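Long-range contact in methylase yhhF (PDB 2FPO), which methylates the N2 position of guanine 966 of 16S rRNA in the assembled 30S particle, with S-adenosyl-L-methionine as methyl donor: residues P167-N172 with R187-E192. Sequence-based numbering, arbitrary orientation.
Sequences PTVPAN and RLYQRE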
loop_
_atom_site.group_PDB
_atom_site.type_symbol
_atom_site.label_atom_id
_atom_site.label_comp_id
_atom_site.label_asym_id
_atom_site.label_seq_id
_atom_site.Cartn_x
_atom_site.Cartn_y
_atom_site.Cartn_z
ATOM N N PRO A 167 13.352 7.080 -7.495
ATOM C CA PRO A 167 13.541 7.622 -6.137
ATOM C C PRO A 167 14.818 7.089 -5.485
ATOM O O PRO A 167 15.245 5.972 -5.779
ATOM C CB PRO A 167 12.318 7.107 -5.373
ATOM C CG PRO A 167 11.949 5.823 -6.085
ATOM C CD PRO A 167 12.219 6.136 -7.559
ATOM N N THR A 168 15.416 7.910 -4.623
ATOM C CA THR A 168 16.490 7.487 -3.748
ATOM C C THR A 168 15.930 6.416 -2.803
ATOM O O THR A 168 14.916 6.623 -2.105
ATOM C CB THR A 168 17.121 8.710 -2.998
ATOM O OG1 THR A 168 17.533 9.683 -3.964
ATOM C CG2 THR A 168 18.366 8.311 -2.184
ATOM N N VAL A 169 16.563 5.247 -2.840
ATOM C CA VAL A 169 16.197 4.143 -1.966
ATOM C C VAL A 169 17.444 3.735 -1.191
ATOM O O VAL A 169 18.557 3.974 -1.662
ATOM C CB VAL A 169 15.559 2.946 -2.776
ATOM C CG1 VAL A 169 14.239 3.402 -3.407
ATOM C CG2 VAL A 169 16.548 2.402 -3.872
ATOM N N PRO A 170 17.272 3.130 -0.000
ATOM C CA PRO A 170 18.464 2.641 0.723
ATOM C C PRO A 170 19.210 1.595 -0.096
ATOM O O PRO A 170 18.640 0.999 -1.013
ATOM C CB PRO A 170 17.874 2.017 1.999
ATOM C CG PRO A 170 16.525 2.698 2.152
ATOM C CD PRO A 170 16.029 2.862 0.756
ATOM N N ALA A 171 20.478 1.392 0.240
ATOM C CA ALA A 171 21.362 0.519 -0.511
ATOM C C ALA A 171 20.913 -0.944 -0.522
ATOM O O ALA A 171 21.175 -1.666 -1.471
ATOM C CB ALA A 171 22.799 0.652 0.022
ATOM N N ASN A 172 20.234 -1.375 0.538
ATOM C CA ASN A 172 19.703 -2.747 0.598
ATOM C C ASN A 172 18.342 -2.945 -0.086
ATOM O O ASN A 172 17.741 -4.027 0.016
ATOM C CB ASN A 172 19.646 -3.245 2.049
ATOM C CG ASN A 172 18.756 -2.386 2.943
ATOM O OD1 ASN A 172 18.605 -1.179 2.730
ATOM N ND2 ASN A 172 18.173 -3.006 3.951
ATOM N N ARG A 187 6.464 0.757 -9.505
ATOM C CA ARG A 187 7.656 -0.026 -9.158
ATOM C C ARG A 187 7.445 -0.888 -7.901
ATOM O O ARG A 187 6.670 -0.542 -7.018
ATOM C CB ARG A 187 8.854 0.897 -8.953
ATOM C CG ARG A 187 9.240 1.689 -10.192
ATOM C CD ARG A 187 10.389 2.651 -9.902
ATOM N NE ARG A 187 10.800 3.320 -11.131
ATOM C CZ ARG A 187 10.630 4.611 -11.378
ATOM N NH1 ARG A 187 10.063 5.394 -10.483
ATOM N NH2 ARG A 187 11.043 5.119 -12.519
ATOM N N LEU A 188 8.167 -1.994 -7.841
ATOM C CA LEU A 188 8.206 -2.855 -6.680
ATOM C C LEU A 188 9.662 -3.095 -6.320
ATOM O O LEU A 188 10.450 -3.517 -7.169
ATOM C CB LEU A 188 7.463 -4.162 -6.962
ATOM C CG LEU A 188 7.126 -5.080 -5.782
ATOM C CD1 LEU A 188 6.158 -4.425 -4.790
ATOM C CD2 LEU A 188 6.555 -6.372 -6.334
ATOM N N TYR A 189 10.023 -2.723 -5.090
ATOM C CA TYR A 189 11.362 -2.893 -4.573
ATOM C C TYR A 189 11.373 -4.082 -3.650
ATOM O O TYR A 189 10.395 -4.342 -2.956
ATOM C CB TYR A 189 11.854 -1.655 -3.808
ATOM C CG TYR A 189 12.116 -0.480 -4.714
ATOM C CD1 TYR A 189 13.386 -0.236 -5.227
ATOM C CD2 TYR A 189 11.076 0.390 -5.062
ATOM C CE1 TYR A 189 13.626 0.849 -6.067
ATOM C CE2 TYR A 189 11.294 1.470 -5.900
ATOM C CZ TYR A 189 12.559 1.687 -6.411
ATOM O OH TYR A 189 12.735 2.762 -7.238
ATOM N N GLN A 190 12.480 -4.816 -3.670
ATOM C CA GLN A 190 12.708 -5.868 -2.699
ATOM C C GLN A 190 13.848 -5.481 -1.754
ATOM O O GLN A 190 14.942 -5.068 -2.185
ATOM C CB GLN A 190 13.022 -7.199 -3.377
ATOM C CG GLN A 190 13.047 -8.348 -2.385
ATOM C CD GLN A 190 12.859 -9.697 -3.033
ATOM O OE1 GLN A 190 11.870 -10.376 -2.786
ATOM N NE2 GLN A 190 13.812 -10.095 -3.864
ATOM N N ARG A 191 13.571 -5.647 -0.468
ATOM C CA ARG A 191 14.464 -5.220 0.573
ATOM C C ARG A 191 15.179 -6.414 1.190
ATOM O O ARG A 191 14.556 -7.430 1.506
ATOM C CB ARG A 191 13.668 -4.436 1.613
ATOM C CG ARG A 191 14.487 -3.869 2.736
ATOM C CD ARG A 191 14.078 -4.472 4.053
ATOM N NE ARG A 191 14.791 -3.811 5.125
ATOM C CZ ARG A 191 14.998 -4.349 6.315
ATOM N NH1 ARG A 191 14.504 -5.551 6.592
ATOM N NH2 ARG A 191 15.709 -3.685 7.220
ATOM N N GLU A 192 16.495 -6.308 1.320
ATOM C CA GLU A 192 17.269 -7.298 2.080
ATOM C C GLU A 192 17.597 -6.781 3.474
ATOM O O GLU A 192 18.172 -5.699 3.620
ATOM C CB GLU A 192 18.549 -7.658 1.337
ATOM C CG GLU A 192 18.313 -8.449 0.082
ATOM C CD GLU A 192 17.544 -9.742 0.334
ATOM O OE1 GLU A 192 18.092 -10.654 1.007
ATOM O OE2 GLU A 192 16.393 -9.843 -0.159
#
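At the end of the methyltransferase sheet formed by the C-terminal strands, the loop that leads into edge strand 173-181 packs on strand 184-191 through Pro167, Val169 and Asn172, which meet Arg187, Tyr189, Arg191 and Glu192. Residues 167-172 run roughly alongside the strand and close in at Asn172. There the backbones are joined: Glu192 N donates to Asn172 O at 2.9 Å in a nearly straight bond (175°). The Asn172 side chain returns the grip, with ND2 giving a hydrogen bond to Glu192 O at 2.7 Å. Its CG sits between the backbone N and the carbonyl carbon (chi1 60°), which turns the amide back to the same residue that its own carbonyl holds. ND2 has a second acceptor in Glu145 of helix 137-146. The Arg191 side chain runs beside the Asn172 amide, the two planes 68° apart, and its NE forms a salt bridge with the same Glu145.

Earlier in the strand the contact is mostly apolar. Val169 CG1 lies over one face of the Tyr189 ring, 4.0 Å from its centroid and offset toward the rim, a CH-pi contact. The phenol end reaches Pro167, with Tyr189 OH 3.4 Å from Pro167 CG. Pro167 CD also touches Arg187 NH1 at 3.7 Å, while Arg187 NE pairs with Glu178. An alanine in place of Tyr189 would probably leave Val169 CG1 without its ring face and open a gap beside Pro167. Pro167 also packs on helix 137-146, so the loop bridges helix and strand. Strand 184-191, antiparallel between strands 154-161 and 173-181, gives the strand order 3-2-1-4-5-7-6 of the Rossmann-like fold of class I S-adenosylmethionine-dependent methyltransferases.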